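Transcriptional regulator (Thermus thermophilus, PDB 2H0A) probably regulates transcription as a repressor-type member of the CcpA (LacI/GalR) group, with an effector-binding core built like a periplasmic binding protein. Local coordinates at residues Y14-E19 against D216-A221; F117-E122 against L182-G187. One frame throughout, in Å; residues are numbered along the deposited sequence.

The two contacts sit in different parts of a core with the periplasmic-binding-protein fold. Interaction 1 crosses from one lobe to the other: helix 12-25 at the N-terminal end of the chain meets the turn that follows strand 210-215, and the joint is partly buried, polar and narrow, carried by one arginine. Interaction 2 stays within the second lobe, where strands 116-121 and 182-185 are neighbours in its parallel sheet; every touching residue is buried, and backbone hydrogen bonds and apolar side chains do the work. They share no helix or strand, and the centres of interactions 1 and 2 lie about 20 Å apart. Both strands of interaction 2 come from the part of the chain between the two segments of interaction 1.

Interaction 1 of 2, residues Y14-E19 against D216-A221; sequences YRRLVE and DGHPFA
This contact bridges the two lobes of the periplasmic-binding-protein fold, on the side where, in LacI/GalR relatives, the effector cleft lies; helix 12-25 of the first lobe meets the turn 216-219 of the second through Arg16. The Arg16 NH1 group makes two hydrogen bonds. One runs 2.6 Å from Arg16 NH1 to the backbone Asp216 O, nearly in line with the carbonyl (C=O...N 178°) and close to the guanidinium plane. The other, 3.0 Å from Arg16 NH1 to His218 ND1, arrives tilted from the imidazole plane, with the two flat groups turned 80° to each other. Because ND1 accepts here, it carries no proton in this bond, which makes a neutral ring likely. The bend at chi3 (61°) of Arg16 turns the guanidinium off the line of its otherwise extended chain, so that Gly217 O and Pro219 CD lie over one of its faces. Arg16 NH2 is taken by Glu234 in a salt bridge and by Gln231 O, which fixes the rotation of the group. Within the turn, Asp216 CB sits over the centre of one face of the His218 ring. On the exposed flank Arg15 pairs with Glu19 on its own helix, 2.7 Å between Arg15 NH1 and Glu19 OE1, and its NH2 edge skirts the proline ring, 4.1 Å from Arg15 NH2 to Pro219 CG.

Interaction 2 of 2, residues F117-E122 against L182-G187; sequences FAIAVE and LNVFAG
Strands 117-121 and 182-185 run parallel, their short axes 23° apart, as neighbours in the central parallel sheet of the Rossmann-like second lobe of the periplasmic-binding-protein fold. Three backbone hydrogen bonds join them: Phe117 N to Asn183 O (2.7 Å), Phe185 N to Phe117 O (2.9 Å) and Ile119 N to Phe185 O (2.8 Å). Phe117 therefore bonds on both sides of Val184, the usual parallel pattern. On the face bearing Phe117 and Val184, the Phe117 ring reaches back toward Leu182, meeting it obliquely, with Phe117 CE1 3.6 Å from Leu182 CD1, while Asn183 O lies at the ring edge. Phe174 of helix 164-175 packs on this same face. With Phe117 cut back to an alanine, Leu182 CD1 and Phe174 would probably lose their aromatic neighbour and a gap would open between sheet and helix. Ile119, with CG1 anti to its carbonyl carbon (chi1 -54°), extends CD1 to within 3.9 Å of Val184 CG1. On the other face Phe185 leads away from Ala118 to stack on Phe141 of helix 133-147. Where the strands part, Gly187 has no side chain to strike Ile119 O, which lies 3.9 Å from Gly187 CA.

Interaction 1 of 2, residues Y14-E19 against D216-A221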
ATOM      1  N   TYR A  14       6.636   6.130   9.007  1.00 46.69           N
ATOM      2  CA  TYR A  14       6.862   7.498   8.597  1.00 47.69           C
ATOM      3  C   TYR A  14       6.034   8.445   9.436  1.00 47.55           C
ATOM      4  O   TYR A  14       6.409   9.598   9.622  1.00 48.84           O
ATOM      5  CB  TYR A  14       6.575   7.646   7.106  1.00 50.84           C
ATOM      6  CG  TYR A  14       7.537   6.811   6.303  1.00 56.88           C
ATOM      7  CD1 TYR A  14       8.872   7.196   6.167  1.00 58.99           C
ATOM      8  CD2 TYR A  14       7.159   5.562   5.816  1.00 60.10           C
ATOM      9  CE1 TYR A  14       9.809   6.351   5.583  1.00 62.29           C
ATOM     10  CE2 TYR A  14       8.086   4.706   5.230  1.00 63.85           C
ATOM     11  CZ  TYR A  14       9.413   5.105   5.121  1.00 64.89           C
ATOM     12  OH  TYR A  14      10.340   4.233   4.589  1.00 67.08           O
ATOM     13  N   ARG A  15       4.918   7.967   9.971  1.00 46.60           N
ATOM     14  CA  ARG A  15       4.115   8.847  10.802  1.00 46.09           C
ATOM     15  C   ARG A  15       4.952   9.155  12.033  1.00 45.95           C
ATOM     16  O   ARG A  15       5.120  10.316  12.402  1.00 46.54           O
ATOM     17  CB  ARG A  15       2.800   8.190  11.232  1.00 45.47           C
ATOM     18  CG  ARG A  15       1.904   9.143  12.018  1.00 45.69           C
ATOM     19  CD  ARG A  15       0.769   8.445  12.756  1.00 45.98           C
ATOM     20  NE  ARG A  15       1.239   7.648  13.887  1.00 48.24           N
ATOM     21  CZ  ARG A  15       1.862   8.145  14.951  1.00 49.58           C
ATOM     22  NH1 ARG A  15       2.097   9.446  15.047  1.00 50.12           N
ATOM     23  NH2 ARG A  15       2.260   7.338  15.921  1.00 51.27           N
ATOM     24  N   ARG A  16       5.488   8.105  12.652  1.00 45.12           N
ATOM     25  CA  ARG A  16       6.312   8.247  13.853  1.00 43.93           C
ATOM     26  C   ARG A  16       7.582   9.039  13.589  1.00 43.00           C
ATOM     27  O   ARG A  16       8.042   9.782  14.450  1.00 43.18           O
ATOM     28  CB  ARG A  16       6.703   6.877  14.403  1.00 41.98           C
ATOM     29  CG  ARG A  16       5.536   5.978  14.749  1.00 42.81           C
ATOM     30  CD  ARG A  16       6.039   4.578  15.047  1.00 43.14           C
ATOM     31  NE  ARG A  16       6.947   4.572  16.189  1.00 44.24           N
ATOM     32  CZ  ARG A  16       7.732   3.553  16.523  1.00 42.40           C
ATOM     33  NH1 ARG A  16       7.724   2.440  15.801  1.00 40.33           N
ATOM     34  NH2 ARG A  16       8.527   3.654  17.577  1.00 40.09           N
ATOM     35  N   LEU A  17       8.139   8.869  12.395  1.00 42.71           N
ATOM     36  CA  LEU A  17       9.368   9.546  12.003  1.00 41.96           C
ATOM     37  C   LEU A  17       9.160  11.050  11.963  1.00 41.71           C
ATOM     38  O   LEU A  17       9.976  11.812  12.472  1.00 41.41           O
ATOM     39  CB  LEU A  17       9.819   9.052  10.629  1.00 42.13           C
ATOM     40  CG  LEU A  17      11.314   9.166  10.327  1.00 44.10           C
ATOM     41  CD1 LEU A  17      12.082   8.234  11.259  1.00 45.02           C
ATOM     42  CD2 LEU A  17      11.587   8.792   8.884  1.00 43.98           C
ATOM     43  N   VAL A  18       8.049  11.467  11.365  1.00 42.08           N
ATOM     44  CA  VAL A  18       7.710  12.879  11.235  1.00 41.02           C
ATOM     45  C   VAL A  18       7.251  13.480  12.553  1.00 42.31           C
ATOM     46  O   VAL A  18       7.473  14.660  12.814  1.00 42.29           O
ATOM     47  CB  VAL A  18       6.608  13.079  10.192  1.00 40.72           C
ATOM     48  CG1 VAL A  18       6.125  14.515  10.228  1.00 41.30           C
ATOM     49  CG2 VAL A  18       7.129  12.727   8.808  1.00 37.31           C
ATOM     50  N   GLU A  19       6.591  12.683  13.383  1.00 43.79           N
ATOM     51  CA  GLU A  19       6.160  13.186  14.675  1.00 46.12           C
ATOM     52  C   GLU A  19       7.441  13.556  15.402  1.00 47.82           C
ATOM     53  O   GLU A  19       7.497  14.561  16.115  1.00 48.67           O
ATOM     54  CB  GLU A  19       5.417  12.111  15.465  1.00 47.38           C
ATOM     55  CG  GLU A  19       4.904  12.587  16.821  1.00 51.05           C
ATOM     56  CD  GLU A  19       4.110  11.515  17.561  1.00 54.48           C
ATOM     57  OE1 GLU A  19       3.099  11.035  17.003  1.00 56.57           O
ATOM     58  OE2 GLU A  19       4.492  11.155  18.701  1.00 55.43           O
ATOM     59  N   ASP A 216       9.844  -3.241  14.590  1.00 40.87           N
ATOM     60  CA  ASP A 216       9.347  -1.860  14.568  1.00 42.13           C
ATOM     61  C   ASP A 216       8.695  -1.223  15.793  1.00 41.58           C
ATOM     62  O   ASP A 216       8.415  -0.036  15.802  1.00 40.95           O
ATOM     63  CB  ASP A 216       8.114  -1.692  13.669  1.00 44.13           C
ATOM     64  CG  ASP A 216       8.465  -1.506  12.194  1.00 47.29           C
ATOM     65  OD1 ASP A 216       9.623  -1.171  11.848  1.00 49.57           O
ATOM     66  OD2 ASP A 216       7.553  -1.677  11.361  1.00 48.95           O
ATOM     67  N   GLY A 217       8.446  -2.014  16.828  1.00 41.37           N
ATOM     68  CA  GLY A 217       7.862  -1.455  18.031  1.00 42.05           C
ATOM     69  C   GLY A 217       6.775  -0.393  17.921  1.00 43.85           C
ATOM     70  O   GLY A 217       6.734   0.554  18.715  1.00 45.28           O
ATOM     71  N   HIS A 218       5.941  -0.493  16.893  1.00 43.50           N
ATOM     72  CA  HIS A 218       4.870   0.474  16.690  1.00 42.94           C
ATOM     73  C   HIS A 218       3.918   0.599  17.864  1.00 45.21           C
ATOM     74  O   HIS A 218       3.727  -0.347  18.624  1.00 46.09           O
ATOM     75  CB  HIS A 218       4.049   0.129  15.447  1.00 40.35           C
ATOM     76  CG  HIS A 218       4.763   0.390  14.165  1.00 38.98           C
ATOM     77  ND1 HIS A 218       5.606   1.464  13.989  1.00 40.48           N
ATOM     78  CD2 HIS A 218       4.747  -0.274  12.987  1.00 40.30           C
ATOM     79  CE1 HIS A 218       6.082   1.451  12.758  1.00 40.01           C
ATOM     80  NE2 HIS A 218       5.575   0.407  12.129  1.00 40.95           N
ATOM     81  N   PRO A 219       3.303   1.779  18.027  1.00 46.79           N
ATOM     82  CA  PRO A 219       2.362   2.005  19.124  1.00 46.65           C
ATOM     83  C   PRO A 219       1.252   0.951  19.179  1.00 46.73           C
ATOM     84  O   PRO A 219       0.901   0.463  20.247  1.00 45.78           O
ATOM     85  CB  PRO A 219       1.819   3.398  18.822  1.00 46.07           C
ATOM     86  CG  PRO A 219       3.001   4.077  18.211  1.00 45.73           C
ATOM     87  CD  PRO A 219       3.541   3.025  17.275  1.00 47.18           C
ATOM     88  N   PHE A 220       0.708   0.589  18.026  1.00 47.02           N
ATOM     89  CA  PHE A 220      -0.365  -0.385  18.014  1.00 48.31           C
ATOM     90  C   PHE A 220       0.054  -1.752  18.533  1.00 49.86           C
ATOM     91  O   PHE A 220      -0.782  -2.625  18.756  1.00 49.98           O
ATOM     92  CB  PHE A 220      -0.960  -0.499  16.603  1.00 47.80           C
ATOM     93  CG  PHE A 220      -0.064  -1.172  15.593  1.00 47.28           C
ATOM     94  CD1 PHE A 220       0.203  -2.538  15.668  1.00 47.83           C
ATOM     95  CD2 PHE A 220       0.459  -0.451  14.525  1.00 48.30           C
ATOM     96  CE1 PHE A 220       0.972  -3.170  14.691  1.00 46.42           C
ATOM     97  CE2 PHE A 220       1.230  -1.076  13.543  1.00 46.30           C
ATOM     98  CZ  PHE A 220       1.484  -2.436  13.629  1.00 46.71           C
ATOM     99  N   ALA A 221       1.350  -1.933  18.749  1.00 51.91           N
ATOM    100  CA  ALA A 221       1.876  -3.209  19.217  1.00 53.92           C
ATOM    101  C   ALA A 221       1.580  -3.529  20.675  1.00 56.05           C
ATOM    102  O   ALA A 221       1.513  -4.698  21.052  1.00 55.99           O
ATOM    103  CB  ALA A 221       3.376  -3.266  18.977  1.00 52.66           C
TER

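Interaction 2 of 2, residues F117-E122 against L182-G187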
ATOM      1  N   PHE A 117      10.248 -19.990  12.240  1.00 35.05           N
ATOM      2  CA  PHE A 117      10.005 -19.516  10.884  1.00 34.32           C
ATOM      3  C   PHE A 117      10.214 -18.015  10.856  1.00 35.31           C
ATOM      4  O   PHE A 117      10.183 -17.352  11.892  1.00 35.82           O
ATOM      5  CB  PHE A 117       8.570 -19.808  10.434  1.00 31.88           C
ATOM      6  CG  PHE A 117       8.219 -21.265  10.394  1.00 29.17           C
ATOM      7  CD1 PHE A 117       7.782 -21.919  11.535  1.00 28.15           C
ATOM      8  CD2 PHE A 117       8.321 -21.983   9.206  1.00 29.37           C
ATOM      9  CE1 PHE A 117       7.447 -23.258  11.503  1.00 29.76           C
ATOM     10  CE2 PHE A 117       7.988 -23.326   9.160  1.00 30.60           C
ATOM     11  CZ  PHE A 117       7.549 -23.967  10.316  1.00 30.91           C
ATOM     12  N   ALA A 118      10.409 -17.482   9.659  1.00 35.90           N
ATOM     13  CA  ALA A 118      10.618 -16.058   9.489  1.00 36.84           C
ATOM     14  C   ALA A 118       9.866 -15.541   8.267  1.00 37.48           C
ATOM     15  O   ALA A 118       9.655 -16.269   7.286  1.00 35.94           O
ATOM     16  CB  ALA A 118      12.104 -15.767   9.351  1.00 36.09           C
ATOM     17  N   ILE A 119       9.452 -14.281   8.343  1.00 39.23           N
ATOM     18  CA  ILE A 119       8.740 -13.642   7.251  1.00 41.22           C
ATOM     19  C   ILE A 119       9.615 -12.498   6.747  1.00 43.27           C
ATOM     20  O   ILE A 119      10.052 -11.647   7.525  1.00 43.59           O
ATOM     21  CB  ILE A 119       7.360 -13.088   7.707  1.00 40.02           C
ATOM     22  CG1 ILE A 119       6.542 -14.199   8.370  1.00 40.72           C
ATOM     23  CG2 ILE A 119       6.587 -12.549   6.507  1.00 39.55           C
ATOM     24  CD1 ILE A 119       5.178 -13.774   8.826  1.00 41.38           C
ATOM     25  N   ALA A 120       9.884 -12.503   5.446  1.00 45.15           N
ATOM     26  CA  ALA A 120      10.706 -11.479   4.823  1.00 47.06           C
ATOM     27  C   ALA A 120       9.850 -10.595   3.926  1.00 49.52           C
ATOM     28  O   ALA A 120       9.146 -11.083   3.039  1.00 48.16           O
ATOM     29  CB  ALA A 120      11.816 -12.134   4.016  1.00 45.96           C
ATOM     30  N   VAL A 121       9.909  -9.292   4.165  1.00 54.14           N
ATOM     31  CA  VAL A 121       9.136  -8.341   3.377  1.00 59.60           C
ATOM     32  C   VAL A 121       9.840  -8.025   2.061  1.00 64.64           C
ATOM     33  O   VAL A 121      11.017  -7.656   2.041  1.00 65.08           O
ATOM     34  CB  VAL A 121       8.901  -7.043   4.159  1.00 58.68           C
ATOM     35  CG1 VAL A 121       8.077  -6.078   3.328  1.00 58.36           C
ATOM     36  CG2 VAL A 121       8.200  -7.358   5.474  1.00 57.99           C
ATOM     37  N   GLU A 122       9.100  -8.172   0.965  1.00 70.09           N
ATOM     38  CA  GLU A 122       9.623  -7.942  -0.375  1.00 74.78           C
ATOM     39  C   GLU A 122       8.842  -6.862  -1.123  1.00 77.87           C
ATOM     40  O   GLU A 122       7.866  -7.155  -1.815  1.00 78.66           O
ATOM     41  CB  GLU A 122       9.571  -9.256  -1.166  1.00 76.08           C
ATOM     42  CG  GLU A 122      10.179  -9.211  -2.563  1.00 78.94           C
ATOM     43  CD  GLU A 122      11.694  -9.142  -2.543  1.00 80.35           C
ATOM     44  OE1 GLU A 122      12.325 -10.038  -1.940  1.00 81.24           O
ATOM     45  OE2 GLU A 122      12.253  -8.194  -3.134  1.00 81.71           O
ATOM     46  N   LEU A 182       4.917 -23.311  17.411  1.00 43.30           N
ATOM     47  CA  LEU A 182       5.880 -22.866  16.430  1.00 43.57           C
ATOM     48  C   LEU A 182       6.132 -21.374  16.620  1.00 42.52           C
ATOM     49  O   LEU A 182       5.275 -20.629  17.106  1.00 39.21           O
ATOM     50  CB  LEU A 182       5.416 -23.170  15.000  1.00 45.28           C
ATOM     51  CG  LEU A 182       4.180 -22.488  14.431  1.00 46.01           C
ATOM     52  CD1 LEU A 182       4.143 -22.681  12.935  1.00 47.58           C
ATOM     53  CD2 LEU A 182       2.947 -23.073  15.078  1.00 49.97           C
ATOM     54  N   ASN A 183       7.330 -20.954  16.241  1.00 41.95           N
ATOM     55  CA  ASN A 183       7.744 -19.579  16.394  1.00 41.21           C
ATOM     56  C   ASN A 183       7.842 -18.882  15.066  1.00 39.62           C
ATOM     57  O   ASN A 183       8.319 -19.456  14.089  1.00 39.17           O
ATOM     58  CB  ASN A 183       9.084 -19.551  17.107  1.00 43.16           C
ATOM     59  CG  ASN A 183       9.064 -20.367  18.372  1.00 43.53           C
ATOM     60  OD1 ASN A 183       8.373 -20.020  19.329  1.00 44.18           O
ATOM     61  ND2 ASN A 183       9.804 -21.471  18.380  1.00 43.38           N
ATOM     62  N   VAL A 184       7.392 -17.631  15.051  1.00 38.02           N
ATOM     63  CA  VAL A 184       7.400 -16.817  13.850  1.00 36.96           C
ATOM     64  C   VAL A 184       8.039 -15.446  14.068  1.00 36.81           C
ATOM     65  O   VAL A 184       7.720 -14.742  15.025  1.00 36.34           O
ATOM     66  CB  VAL A 184       5.958 -16.586  13.321  1.00 36.46           C
ATOM     67  CG1 VAL A 184       5.996 -15.702  12.072  1.00 35.25           C
ATOM     68  CG2 VAL A 184       5.277 -17.918  13.026  1.00 35.41           C
ATOM     69  N   PHE A 185       8.955 -15.087  13.177  1.00 35.97           N
ATOM     70  CA  PHE A 185       9.588 -13.783  13.219  1.00 35.68           C
ATOM     71  C   PHE A 185       8.951 -13.041  12.048  1.00 36.04           C
ATOM     72  O   PHE A 185       9.360 -13.213  10.903  1.00 35.40           O
ATOM     73  CB  PHE A 185      11.105 -13.882  13.017  1.00 35.56           C
ATOM     74  CG  PHE A 185      11.798 -12.543  12.985  1.00 34.71           C
ATOM     75  CD1 PHE A 185      11.310 -11.471  13.737  1.00 36.14           C
ATOM     76  CD2 PHE A 185      12.937 -12.353  12.224  1.00 34.74           C
ATOM     77  CE1 PHE A 185      11.942 -10.229  13.731  1.00 34.41           C
ATOM     78  CE2 PHE A 185      13.587 -11.112  12.207  1.00 36.72           C
ATOM     79  CZ  PHE A 185      13.084 -10.048  12.964  1.00 36.83           C
ATOM     80  N   ALA A 186       7.939 -12.230  12.347  1.00 36.29           N
ATOM     81  CA  ALA A 186       7.214 -11.474  11.327  1.00 35.80           C
ATOM     82  C   ALA A 186       8.102 -10.579  10.498  1.00 35.77           C
ATOM     83  O   ALA A 186       7.934 -10.497   9.286  1.00 37.73           O
ATOM     84  CB  ALA A 186       6.117 -10.650  11.963  1.00 36.44           C
ATOM     85  N   GLY A 187       9.045  -9.901  11.140  1.00 35.46           N
ATOM     86  CA  GLY A 187       9.922  -9.017  10.395  1.00 35.58           C
ATOM     87  C   GLY A 187       9.415  -7.592  10.378  1.00 34.87           C
ATOM     88  O   GLY A 187      10.188  -6.666  10.167  1.00 36.37           O
TER